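Local coordinates for protein NADH oxidase (PDB 6RVB) that probably uses NADH and a bound FAD to reduce coenzyme A disulfide, as a dimeric flavoprotein oxidoreductase, at residues Ala337-Ser342 and Leu399-Leu404; Phe332-Ala337 and Ala390-Gly395; Pro120-Thr125 and Val211-Phe216; Leu257-Ala262 and Val282-His287; Gly350-Lys355 and Tyr379-Gly384. One frame throughout, in Å; residues are numbered along the deposited sequence.

Contact 1 (Ala337-Ser342 and Leu399-Leu404)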
# COMPACT_ATOMS: atom_id res chain seq x y z
N ALA A 337 3.39 5.92 -9.11
CA ALA A 337 1.97 6.01 -9.01
C ALA A 337 1.44 7.43 -8.77
O ALA A 337 1.96 8.15 -7.96
CB ALA A 337 1.46 5.09 -8.03
N THR A 338 0.40 7.82 -9.48
CA THR A 338 -0.18 9.14 -9.31
C THR A 338 -1.66 8.96 -9.09
O THR A 338 -2.20 7.89 -9.35
CB THR A 338 0.05 10.06 -10.57
OG1 THR A 338 -0.39 9.46 -11.83
CG2 THR A 338 1.49 10.36 -10.66
N THR A 339 -2.32 10.02 -8.65
CA THR A 339 -3.72 10.03 -8.32
C THR A 339 -4.13 11.49 -8.13
O THR A 339 -3.33 12.32 -7.64
CB THR A 339 -3.97 9.23 -7.01
OG1 THR A 339 -5.34 8.95 -6.95
CG2 THR A 339 -3.57 10.00 -5.67
N GLY A 340 -5.37 11.83 -8.48
CA GLY A 340 -5.77 13.19 -8.30
C GLY A 340 -5.19 14.09 -9.37
O GLY A 340 -4.81 13.59 -10.40
N LEU A 341 -5.13 15.39 -9.09
CA LEU A 341 -4.43 16.40 -9.93
C LEU A 341 -2.97 16.63 -9.53
O LEU A 341 -2.58 16.59 -8.36
CB LEU A 341 -5.16 17.75 -9.82
CG LEU A 341 -6.70 17.87 -9.74
CD1 LEU A 341 -7.26 19.24 -9.58
CD2 LEU A 341 -7.28 17.32 -11.03
N SER A 342 -2.16 16.94 -10.51
CA SER A 342 -0.84 17.44 -10.23
C SER A 342 -0.93 18.92 -9.91
O SER A 342 -1.87 19.55 -10.29
CB SER A 342 -0.05 17.38 -11.49
OG SER A 342 -0.54 18.36 -12.39
N LEU A 399 2.18 2.63 -3.97
CA LEU A 399 1.00 1.62 -3.71
C LEU A 399 0.36 2.03 -2.38
O LEU A 399 -0.79 1.69 -2.12
CB LEU A 399 1.24 0.03 -3.47
CG LEU A 399 0.03 -0.78 -4.01
CD1 LEU A 399 -0.33 -0.56 -5.54
CD2 LEU A 399 0.16 -2.24 -4.01
N ARG A 400 1.17 2.68 -1.53
CA ARG A 400 0.64 3.67 -0.61
C ARG A 400 -0.28 4.70 -1.37
O ARG A 400 -1.14 5.31 -0.80
CB ARG A 400 1.79 4.37 0.11
CG ARG A 400 2.25 3.76 1.39
CD ARG A 400 3.54 4.32 1.89
NE ARG A 400 4.58 3.40 1.51
CZ ARG A 400 5.32 2.72 2.37
NH1 ARG A 400 5.17 2.89 3.66
NH2 ARG A 400 6.23 1.88 1.91
N ILE A 401 -0.12 4.86 -2.68
CA ILE A 401 -0.99 5.75 -3.41
C ILE A 401 -2.44 5.45 -3.09
O ILE A 401 -3.25 6.37 -3.07
CB ILE A 401 -0.79 5.60 -4.93
CG1 ILE A 401 -1.37 6.79 -5.65
CG2 ILE A 401 -1.49 4.45 -5.44
CD1 ILE A 401 -0.59 7.96 -5.54
N ASP A 402 -2.78 4.19 -2.80
CA ASP A 402 -4.16 3.83 -2.53
C ASP A 402 -4.71 4.65 -1.36
O ASP A 402 -5.87 5.01 -1.34
CB ASP A 402 -4.34 2.30 -2.36
CG ASP A 402 -4.39 1.57 -3.68
OD1 ASP A 402 -4.60 2.27 -4.72
OD2 ASP A 402 -4.21 0.30 -3.75
N VAL A 403 -3.86 4.97 -0.38
CA VAL A 403 -4.29 5.73 0.75
C VAL A 403 -4.82 7.09 0.32
O VAL A 403 -5.90 7.52 0.73
CB VAL A 403 -3.20 5.93 1.80
CG1 VAL A 403 -3.74 6.87 2.91
CG2 VAL A 403 -2.94 4.61 2.44
N LEU A 404 -4.08 7.76 -0.56
CA LEU A 404 -4.46 9.09 -0.97
C LEU A 404 -5.69 9.01 -1.80
O LEU A 404 -6.53 9.88 -1.68
CB LEU A 404 -3.35 9.74 -1.74
CG LEU A 404 -1.98 9.87 -1.10
CD1 LEU A 404 -1.05 10.35 -2.21
CD2 LEU A 404 -2.11 10.85 0.01

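Contact 2 (Phe332-Ala337 and Ala390-Gly395)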
# COMPACT_ATOMS: atom_id res chain seq x y z
N PHE A 332 11.37 -0.03 -15.63
CA PHE A 332 12.56 -0.60 -15.03
C PHE A 332 12.43 -0.84 -13.51
O PHE A 332 11.60 -1.64 -13.05
CB PHE A 332 13.79 0.21 -15.37
CG PHE A 332 14.03 0.34 -16.85
CD1 PHE A 332 14.73 -0.60 -17.52
CD2 PHE A 332 13.48 1.39 -17.58
CE1 PHE A 332 14.85 -0.53 -18.86
CE2 PHE A 332 13.62 1.49 -18.94
CZ PHE A 332 14.29 0.55 -19.58
N ASP A 333 13.24 -0.14 -12.73
CA ASP A 333 13.27 -0.41 -11.31
C ASP A 333 12.45 0.61 -10.53
O ASP A 333 12.60 0.73 -9.30
CB ASP A 333 14.72 -0.42 -10.77
CG ASP A 333 15.64 -1.52 -11.44
OD1 ASP A 333 15.18 -2.68 -11.76
OD2 ASP A 333 16.86 -1.19 -11.66
N LEU A 334 11.57 1.36 -11.21
CA LEU A 334 10.70 2.28 -10.50
C LEU A 334 9.30 1.84 -10.67
O LEU A 334 8.93 1.45 -11.78
CB LEU A 334 10.87 3.65 -11.09
CG LEU A 334 12.14 4.37 -10.73
CD1 LEU A 334 12.03 5.72 -11.22
CD2 LEU A 334 12.30 4.32 -9.23
N ALA A 335 8.53 1.87 -9.58
CA ALA A 335 7.04 1.82 -9.63
C ALA A 335 6.50 3.24 -9.44
O ALA A 335 6.82 3.86 -8.41
CB ALA A 335 6.53 0.93 -8.53
N VAL A 336 5.79 3.79 -10.42
CA VAL A 336 5.38 5.21 -10.35
C VAL A 336 3.87 5.35 -10.22
O VAL A 336 3.13 4.94 -11.15
CB VAL A 336 5.81 5.98 -11.59
CG1 VAL A 336 5.27 7.36 -11.58
CG2 VAL A 336 7.30 6.06 -11.66
N ALA A 337 3.39 5.92 -9.11
CA ALA A 337 1.97 6.01 -9.01
C ALA A 337 1.44 7.43 -8.77
O ALA A 337 1.96 8.15 -7.96
CB ALA A 337 1.46 5.09 -8.03
N ALA A 390 1.54 11.73 -5.48
CA ALA A 390 2.25 10.69 -6.20
C ALA A 390 3.01 9.85 -5.24
O ALA A 390 3.39 10.32 -4.20
CB ALA A 390 3.14 11.28 -7.15
N VAL A 391 3.23 8.59 -5.48
CA VAL A 391 4.36 8.04 -4.74
C VAL A 391 5.21 7.23 -5.69
O VAL A 391 4.66 6.69 -6.67
CB VAL A 391 4.03 7.25 -3.45
CG1 VAL A 391 2.56 7.29 -3.07
CG2 VAL A 391 4.53 5.90 -3.58
N VAL A 392 6.53 7.26 -5.53
CA VAL A 392 7.32 6.45 -6.42
C VAL A 392 8.23 5.61 -5.56
O VAL A 392 8.73 6.11 -4.56
CB VAL A 392 7.99 7.20 -7.65
CG1 VAL A 392 7.79 8.66 -7.62
CG2 VAL A 392 9.40 6.79 -7.83
N ALA A 393 8.35 4.31 -5.90
CA ALA A 393 9.07 3.37 -5.07
C ALA A 393 9.69 2.33 -5.97
O ALA A 393 9.46 2.43 -7.17
CB ALA A 393 8.14 2.78 -4.11
N ARG A 394 10.50 1.38 -5.47
CA ARG A 394 10.82 0.20 -6.28
C ARG A 394 9.67 -0.80 -6.03
O ARG A 394 9.16 -1.43 -6.92
CB ARG A 394 12.18 -0.37 -5.93
CG ARG A 394 13.23 0.69 -5.62
CD ARG A 394 14.67 0.34 -6.06
NE ARG A 394 15.57 1.52 -6.06
CZ ARG A 394 15.72 2.41 -7.09
NH1 ARG A 394 15.04 2.28 -8.21
NH2 ARG A 394 16.53 3.48 -7.03
N GLY A 395 9.19 -0.79 -4.80
CA GLY A 395 8.11 -1.64 -4.29
C GLY A 395 6.91 -2.12 -5.09
O GLY A 395 6.31 -1.30 -5.70

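Contact 3 (Pro120-Thr125 and Val211-Phe216)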
# COMPACT_ATOMS: atom_id res chain seq x y z
N PRO A 120 0.47 11.00 -34.92
CA PRO A 120 0.71 12.41 -35.29
C PRO A 120 0.92 12.50 -36.78
O PRO A 120 1.21 11.51 -37.47
CB PRO A 120 2.02 12.69 -34.62
CG PRO A 120 2.78 11.35 -34.83
CD PRO A 120 1.72 10.22 -34.87
N PRO A 121 0.80 13.69 -37.30
CA PRO A 121 0.85 13.88 -38.76
C PRO A 121 2.28 14.03 -39.19
O PRO A 121 2.75 15.15 -39.25
CB PRO A 121 0.16 15.20 -38.92
CG PRO A 121 0.60 15.92 -37.61
CD PRO A 121 0.72 14.95 -36.55
N ILE A 122 2.91 12.91 -39.49
CA ILE A 122 4.28 12.87 -39.89
C ILE A 122 4.41 12.04 -41.14
O ILE A 122 4.12 10.87 -41.15
CB ILE A 122 5.09 12.23 -38.85
CG1 ILE A 122 5.04 13.05 -37.56
CG2 ILE A 122 6.45 12.08 -39.32
CD1 ILE A 122 5.94 12.51 -36.47
N PRO A 123 4.86 12.66 -42.20
CA PRO A 123 5.10 11.90 -43.41
C PRO A 123 6.04 10.66 -43.14
O PRO A 123 7.12 10.80 -42.54
CB PRO A 123 5.75 12.96 -44.28
CG PRO A 123 6.51 13.85 -43.20
CD PRO A 123 5.53 13.96 -42.18
N GLY A 124 5.62 9.47 -43.56
CA GLY A 124 6.48 8.30 -43.53
C GLY A 124 5.99 7.33 -42.48
O GLY A 124 6.60 6.34 -42.18
N THR A 125 4.85 7.65 -41.93
CA THR A 125 4.28 6.87 -40.90
C THR A 125 3.77 5.56 -41.46
O THR A 125 3.63 4.57 -40.77
CB THR A 125 3.11 7.65 -40.39
OG1 THR A 125 3.57 8.63 -39.47
CG2 THR A 125 2.19 6.76 -39.68
N VAL A 211 11.55 17.52 -28.77
CA VAL A 211 11.96 17.12 -30.10
C VAL A 211 10.80 17.40 -31.05
O VAL A 211 9.64 17.21 -30.72
CB VAL A 211 12.20 15.65 -30.01
CG1 VAL A 211 12.40 15.00 -31.37
CG2 VAL A 211 13.30 15.43 -29.13
N LYS A 212 11.10 17.84 -32.25
CA LYS A 212 10.06 18.01 -33.21
C LYS A 212 10.27 16.91 -34.20
O LYS A 212 11.04 17.06 -35.10
CB LYS A 212 10.12 19.41 -33.84
CG LYS A 212 8.77 19.96 -34.36
CD LYS A 212 8.13 19.11 -35.47
CE LYS A 212 6.77 19.59 -35.95
NZ LYS A 212 6.73 21.06 -36.14
N VAL A 213 9.63 15.75 -34.06
CA VAL A 213 9.90 14.76 -35.11
C VAL A 213 9.38 15.20 -36.50
O VAL A 213 8.23 15.53 -36.65
CB VAL A 213 9.37 13.39 -34.76
CG1 VAL A 213 9.45 12.50 -35.95
CG2 VAL A 213 10.13 12.84 -33.60
N GLU A 214 10.22 15.21 -37.52
CA GLU A 214 9.80 15.79 -38.79
C GLU A 214 9.48 14.83 -39.90
O GLU A 214 8.65 15.14 -40.73
CB GLU A 214 10.83 16.76 -39.29
CG GLU A 214 10.68 18.17 -38.80
CD GLU A 214 12.04 18.87 -38.69
OE1 GLU A 214 13.10 18.23 -39.03
OE2 GLU A 214 12.03 20.05 -38.26
N ALA A 215 10.12 13.66 -39.95
CA ALA A 215 9.65 12.62 -40.87
C ALA A 215 10.34 11.34 -40.69
O ALA A 215 11.41 11.36 -40.17
CB ALA A 215 9.82 13.04 -42.24
N PHE A 216 9.72 10.26 -41.15
CA PHE A 216 10.32 8.98 -41.01
C PHE A 216 10.96 8.63 -42.30
O PHE A 216 10.27 8.54 -43.27
CB PHE A 216 9.29 7.94 -40.62
CG PHE A 216 8.75 8.16 -39.26
CD1 PHE A 216 9.57 8.12 -38.14
CD2 PHE A 216 7.41 8.41 -39.09
CE1 PHE A 216 9.08 8.32 -36.91
CE2 PHE A 216 6.89 8.63 -37.84
CZ PHE A 216 7.73 8.57 -36.75

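Contact 4 (Leu257-Ala262 and Val282-His287)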
# COMPACT_ATOMS: atom_id res chain seq x y z
N LEU A 257 -22.01 12.59 -27.23
CA LEU A 257 -20.66 12.63 -26.72
C LEU A 257 -20.56 13.69 -25.63
O LEU A 257 -21.28 14.68 -25.64
CB LEU A 257 -19.67 12.89 -27.82
CG LEU A 257 -19.68 11.87 -28.92
CD1 LEU A 257 -18.51 12.12 -29.86
CD2 LEU A 257 -19.62 10.50 -28.29
N GLY A 258 -19.69 13.45 -24.66
CA GLY A 258 -19.51 14.40 -23.59
C GLY A 258 -18.46 15.39 -24.00
O GLY A 258 -17.92 15.30 -25.08
N PRO A 259 -18.16 16.35 -23.15
CA PRO A 259 -17.21 17.39 -23.55
C PRO A 259 -15.77 16.86 -23.82
O PRO A 259 -15.03 17.49 -24.51
CB PRO A 259 -17.25 18.33 -22.38
CG PRO A 259 -17.82 17.58 -21.23
CD PRO A 259 -18.68 16.51 -21.78
N THR A 260 -15.41 15.70 -23.30
CA THR A 260 -14.11 15.15 -23.50
C THR A 260 -13.99 14.44 -24.80
O THR A 260 -12.90 14.04 -25.20
CB THR A 260 -13.86 13.99 -22.54
OG1 THR A 260 -14.61 12.82 -22.93
CG2 THR A 260 -14.26 14.39 -21.15
N GLY A 261 -15.10 14.12 -25.41
CA GLY A 261 -15.03 13.39 -26.65
C GLY A 261 -15.43 11.94 -26.57
O GLY A 261 -15.71 11.29 -27.62
N ALA A 262 -15.43 11.45 -25.34
CA ALA A 262 -15.85 10.12 -25.06
C ALA A 262 -17.39 10.12 -24.94
O ALA A 262 -18.01 11.18 -24.85
CB ALA A 262 -15.23 9.70 -23.85
N VAL A 282 -14.24 3.93 -24.27
CA VAL A 282 -15.00 4.80 -25.13
C VAL A 282 -15.87 5.69 -24.26
O VAL A 282 -16.57 6.55 -24.76
CB VAL A 282 -15.92 3.93 -25.97
CG1 VAL A 282 -16.86 3.21 -25.11
CG2 VAL A 282 -16.72 4.70 -26.88
N ALA A 283 -15.85 5.52 -22.93
CA ALA A 283 -16.81 6.23 -22.07
C ALA A 283 -16.24 7.18 -21.03
O ALA A 283 -15.23 6.89 -20.42
CB ALA A 283 -17.63 5.27 -21.42
N GLU A 284 -16.88 8.32 -20.83
CA GLU A 284 -16.45 9.30 -19.84
C GLU A 284 -16.78 8.75 -18.46
O GLU A 284 -17.63 7.91 -18.30
CB GLU A 284 -17.22 10.59 -19.95
CG GLU A 284 -17.11 11.36 -21.21
CD GLU A 284 -17.89 12.67 -21.18
OE1 GLU A 284 -17.37 13.66 -21.77
OE2 GLU A 284 -19.03 12.72 -20.56
N SER A 285 -16.10 9.25 -17.44
CA SER A 285 -16.38 8.92 -16.05
C SER A 285 -16.39 10.21 -15.24
O SER A 285 -15.78 11.22 -15.64
CB SER A 285 -15.36 7.94 -15.46
OG SER A 285 -15.12 6.78 -16.25
N PHE A 286 -17.10 10.20 -14.11
CA PHE A 286 -17.15 11.41 -13.29
C PHE A 286 -15.97 11.58 -12.42
O PHE A 286 -15.68 10.74 -11.63
CB PHE A 286 -18.36 11.38 -12.42
CG PHE A 286 -18.53 12.57 -11.53
CD1 PHE A 286 -18.97 13.79 -12.02
CD2 PHE A 286 -18.38 12.45 -10.17
CE1 PHE A 286 -19.19 14.87 -11.18
CE2 PHE A 286 -18.63 13.52 -9.36
CZ PHE A 286 -19.03 14.73 -9.88
N HIS A 287 -15.27 12.68 -12.57
CA HIS A 287 -14.09 12.86 -11.73
C HIS A 287 -14.44 13.48 -10.44
O HIS A 287 -14.97 14.56 -10.38
CB HIS A 287 -13.09 13.74 -12.39
CG HIS A 287 -11.73 13.68 -11.80
ND1 HIS A 287 -10.64 13.23 -12.50
CD2 HIS A 287 -11.27 14.08 -10.60
CE1 HIS A 287 -9.56 13.31 -11.74
NE2 HIS A 287 -9.93 13.81 -10.58

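Contact 5 (Gly350-Lys355 and Tyr379-Gly384)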
# COMPACT_ATOMS: atom_id res chain seq x y z
N GLY A 350 -7.55 26.57 -11.35
CA GLY A 350 -7.81 27.65 -10.45
C GLY A 350 -7.63 27.51 -8.96
O GLY A 350 -7.88 28.43 -8.23
N PHE A 351 -7.25 26.36 -8.45
CA PHE A 351 -7.20 26.28 -7.02
C PHE A 351 -6.00 27.08 -6.55
O PHE A 351 -5.06 27.29 -7.30
CB PHE A 351 -6.94 24.89 -6.68
CG PHE A 351 -8.06 24.01 -6.90
CD1 PHE A 351 -9.00 23.82 -5.89
CD2 PHE A 351 -8.14 23.26 -8.07
CE1 PHE A 351 -10.04 22.93 -6.07
CE2 PHE A 351 -9.18 22.38 -8.26
CZ PHE A 351 -10.14 22.23 -7.27
N TRP A 352 -6.00 27.50 -5.30
CA TRP A 352 -4.78 28.05 -4.82
C TRP A 352 -3.98 26.92 -4.28
O TRP A 352 -3.99 26.66 -3.09
CB TRP A 352 -5.03 29.11 -3.75
CG TRP A 352 -5.60 30.41 -4.29
CD1 TRP A 352 -6.26 30.58 -5.45
CD2 TRP A 352 -5.51 31.71 -3.68
NE1 TRP A 352 -6.62 31.88 -5.60
CE2 TRP A 352 -6.16 32.60 -4.53
CE3 TRP A 352 -4.94 32.19 -2.50
CZ2 TRP A 352 -6.23 33.97 -4.27
CZ3 TRP A 352 -5.04 33.56 -2.21
CH2 TRP A 352 -5.68 34.43 -3.09
N ALA A 353 -3.24 26.26 -5.14
CA ALA A 353 -2.56 25.01 -4.77
C ALA A 353 -1.07 25.05 -4.47
O ALA A 353 -0.38 25.86 -4.96
CB ALA A 353 -2.83 24.01 -5.82
N LYS A 354 -0.59 24.13 -3.68
CA LYS A 354 0.80 24.04 -3.33
C LYS A 354 1.19 22.57 -3.45
O LYS A 354 0.34 21.70 -3.42
CB LYS A 354 1.01 24.58 -1.89
CG LYS A 354 1.11 26.13 -1.81
CD LYS A 354 1.27 26.59 -0.36
CE LYS A 354 1.89 27.98 -0.25
NZ LYS A 354 3.17 28.13 -1.05
N LYS A 355 2.48 22.29 -3.60
CA LYS A 355 2.97 20.92 -3.47
C LYS A 355 4.01 20.70 -2.39
O LYS A 355 4.62 21.65 -1.90
CB LYS A 355 3.51 20.41 -4.79
CG LYS A 355 4.79 20.92 -5.17
CD LYS A 355 5.13 20.44 -6.55
CE LYS A 355 6.36 21.12 -7.12
NZ LYS A 355 6.21 20.98 -8.61
N TYR A 379 -1.98 20.02 -2.53
CA TYR A 379 -3.10 20.42 -1.65
C TYR A 379 -3.56 21.89 -1.88
O TYR A 379 -2.93 22.61 -2.61
CB TYR A 379 -2.77 20.21 -0.19
CG TYR A 379 -1.50 20.87 0.23
CD1 TYR A 379 -0.23 20.37 -0.10
CD2 TYR A 379 -1.56 22.03 0.90
CE1 TYR A 379 0.93 21.03 0.29
CE2 TYR A 379 -0.45 22.68 1.28
CZ TYR A 379 0.79 22.21 1.01
OH TYR A 379 1.84 23.00 1.48
N GLU A 380 -4.68 22.29 -1.28
CA GLU A 380 -5.26 23.62 -1.42
C GLU A 380 -4.76 24.49 -0.28
O GLU A 380 -4.65 24.03 0.84
CB GLU A 380 -6.75 23.53 -1.34
CG GLU A 380 -7.42 24.75 -1.78
CD GLU A 380 -8.93 24.68 -1.95
OE1 GLU A 380 -9.38 25.55 -2.71
OE2 GLU A 380 -9.65 23.85 -1.33
N GLU A 381 -4.42 25.74 -0.54
CA GLU A 381 -3.68 26.49 0.42
C GLU A 381 -4.35 26.60 1.76
O GLU A 381 -3.75 26.33 2.81
CB GLU A 381 -3.49 27.86 -0.13
CG GLU A 381 -2.13 28.56 0.23
CD GLU A 381 -1.97 29.80 -0.62
OE1 GLU A 381 -2.70 30.76 -0.33
OE2 GLU A 381 -1.22 29.79 -1.61
N GLY A 382 -5.60 27.04 1.76
CA GLY A 382 -6.15 27.38 3.06
C GLY A 382 -6.76 26.22 3.80
O GLY A 382 -6.43 25.94 4.94
N THR A 383 -7.65 25.54 3.07
CA THR A 383 -8.47 24.44 3.55
C THR A 383 -7.64 23.25 3.89
O THR A 383 -7.96 22.47 4.78
CB THR A 383 -9.34 24.02 2.47
OG1 THR A 383 -8.57 23.98 1.28
CG2 THR A 383 -10.44 24.99 2.32
N GLY A 384 -6.57 23.08 3.17
CA GLY A 384 -5.76 21.90 3.33
C GLY A 384 -6.25 20.68 2.59
O GLY A 384 -5.72 19.61 2.74

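Contact 1 (Ala337-Ser342 and Leu399-Leu404)
Ala337 on strand 334-340 and Ile401 on helix 401-409 mark the nearest backbone approach, their CA atoms 6.3 Å apart. That distance leaves the join to side chains, and the result is a buried case of helix-on-sheet packing within the dimerisation domain of a pyridine nucleotide-disulphide oxidoreductase. Ile401 carries most of it. Its CB rests on Ala337 CB at 3.9 Å, and its CG2 leans on the same methyl. The longer branch takes another course: with CG1 anti to the backbone N (chi1 -163°), it runs along the strand until CD1 touches Thr339 CG2 at 3.6 Å. The two side chains point opposite ways and lie alongside each other, with Ile401 CG1 3.8 Å from Thr339 CB. Thr339 is two-sided: its methyl serves the helix, while OG1 is hydrogen-bonded to the hydroxyl of Thr326. If Ile401 were replaced, an alanine here would probably open a gap over the strand and leave the Thr339 methyl with little of the helix to pack on. The next residues of the helix face the second subunit, where Val403 packs on Asp402 of that subunit and Asp402 OD1 accepts a hydrogen bond from Ala423 N of the same partner. Arg400 forms salt bridges with Asp362 and Asp433 of its own chain. The contact thus ties strand 334-340, which lies one in from the edge of the five-stranded sheet, to a helix that touches the second subunit. One turn on from Ile401, Leu404 adds the last touch, its CB standing 3.9 Å from Thr339 CG2.

Contact 2 (Phe332-Ala337 and Ala390-Gly395)
Arg394 folds back beside Asp333 and Leu334, and the way it does so shows how an arginine can close the end of a strand pair. Its chain, bent at chi2 (-146°), carries the guanidinium to the backbone of Asp333, where NH1 donates to Asp333 O at 3.1 Å. The oxygen lies in the guanidinium plane, yet the donor stands well above the carbonyl plane, so no lone pair is squarely met. The Asp333 carboxylate takes little part: its OD2 remains 5.2 Å from NH1, and any attraction between the opposite charges is probably weak. Leu334 crosses the arginine at a slant, bringing CD2 to 3.6 Å from NH1. The same methyl meets Val392 CG2 at 4.1 Å, and Val336 CG2 approaches Val392 CB from two residues further along, on the same face. This apolar row faces helix 190-202, with Val336 touching Val192 and Leu334 touching Glu199. Ala335 points to the other face, where its CB lies 3.6 Å from Gly395 O and also packs on Phe428 of the second subunit. Behind the side chains, four backbone hydrogen bonds join the hydrogen-bonded pairs Ala335 with Ala393 and Ala337 with Val391, among them Ala393 N to Ala335 O at 3.0 Å. Val336 and Val392 form the non-hydrogen-bonded pair between them. The short strands run at 172° to each other, their axes 4.8 Å apart: a regular antiparallel pairing of neighbours in the five-stranded sheet of the dimerisation domain.

Contact 3 (Pro120-Thr125 and Val211-Phe216)
Ile122 and Phe216 meet where a proline-rich loop lies against the edge strand 213-215. At the start of the loop, Pro120 touches the bound NAD, and Val213 comes within about 4 Å of it. Ile122 divides its two branches between partners. CG1 sits beside the backbone N (chi1 -63°) and extends CD1 across Val213 at about a right angle, ending 3.5 Å from Val213 CG1. CG2 turns to the other end of the strand, where it touches Ala215 CA and stands 3.8 Å from Phe216 CE2, the two side chains crossing at a slant. Pro123 follows with a second apolar touch, its CG at 3.5 Å from Ala215 CB. Its carbonyl does the polar work: Phe216 N donates to Pro123 O at 3.0 Å in a nearly straight bond (172° at the hydrogen), the one hydrogen bond between the two segments. Gly124, the third residue of a type II beta turn from Ile122 to Thr125, has a positive phi that a side chain would make hard to hold, and a CB there would also run into Phe216 O. Thr125 closes the turn, OG1 donating to Ile122 O in the carbonyl plane, on a lone pair, at 2.9 Å. Thr125 OG1 also meets the edge of the Phe216 ring, in its plane, 3.7 Å from Phe216 CE2. Strand 213-215 pairs with strand 226-227 through a classic beta bulge at Glu214 and Ala215, while Phe216 reaches inward to Leu155 of strand 151-155 and to Val237 and Leu239 of strand 236-239, in the parallel sheet of the NAD-binding domain.

Contact 4 (Leu257-Ala262 and Val282-His287)
Glu284 reaches into the turn of Thr260, and hydrogen bonds dominate the meeting. One carboxylate oxygen accepts twice: Thr260 N donates to Glu284 OE1 at 3.2 Å, nearly in line with the C-O bond and with 167° at the hydrogen, and Thr260 OG1 donates to Glu284 OE1 at 3.1 Å, using the anti lone pair. Two donors from a single residue grip OE1 and pin that oxygen in the turn. The glutamate gets there by an extended chain beyond CG, with CG beside its backbone N (chi1 -62°). Hydrogen bonds inside the loop prepare the receiving site. Thr260 OG1 also accepts from Ala262 N at 2.9 Å, so the hydroxyl donates a hydrogen bond to the carboxylate while accepting one from an amide. For that it stands between the backbone N and the carbonyl carbon, chi1 74°. Gly258 N bonds to Ala262 O, and Gly261 N to Gly258 O at 3.1 Å, which draws the loop into a compact ring. Van der Waals packing is modest: Ala262 CB lies 3.6 Å from Glu284 CG and 3.5 Å from Val282 O, filling the angle beneath the glutamate stem, while the ring of Pro259 crosses the carboxylate end at about a right angle. The segment 282-287 follows Asp281, a residue that binds FAD, and the side chain of Val282 is about 5 Å from the flavin cofactor. What results is a type I beta turn from Gly258 to Gly261, overlapped by an ST turn at Thr260 and clasped by a carboxylate from the chain leaving the FAD site.

Contact 5 (Gly350-Lys355 and Tyr379-Gly384)
Lys354 and Tyr379 form the heart of this surface contact on the hairpin of strands 353-361 and 372-380. Lys354 CB lies over one face of the Tyr379 phenol ring, 4.2 Å from its centroid, in a CH-pi contact. Backbone bonds hold the pair: Lys354 N to Tyr379 O and Tyr379 N to Lys354 O, both 3.0 Å. The phenol group is brought across the neighbouring strand because CG stands between the backbone N and the carbonyl carbon (chi1 54°). At Tyr379, an alanine would probably leave Lys354 CB without the ring face it packs on and give the lysine stem more room to move. Further out, Glu381 N donates to Trp352 O at 2.7 Å, and Glu381 OE1 lies at the edge of the indole, in its plane, 3.4 Å from Trp352 CE3. Glu380 OE1 meets the Phe351 ring likewise at the edge, 3.6 Å from Phe351 CD1, the carboxylate turned steeply to it. Thr383 OG1 steadies that carboxylate by donating to Glu380 OE2. Acidic oxygens at the edges of rings suit the positive rim of an aromatic, whereas Lys354 NZ, 4.7 Å from Glu381 OE2, is likely to feel only a longer-range pull.

In the fold
Along the chain the order is contact 3, then contact 4, then the dimerisation domain, where contacts 1 and 2 cross in sequence and contact 5 lies between their halves. Contacts 1 and 2, with centres about 11 Å apart, share Ala337 and strand 334-340, and both touch the second subunit. Contact 5 sits at the far edge of the same five-stranded sheet, about 17 Å from contact 1 between centres, joined to it where Leu341 packs on Phe351. Contacts 3 and 4 belong to the nucleotide-binding part, about 29 Å apart between centres, one beside NAD and the other near FAD. The two parts are not remote: contact 1 comes within about 4 Å of contact 4 at the nearest atoms.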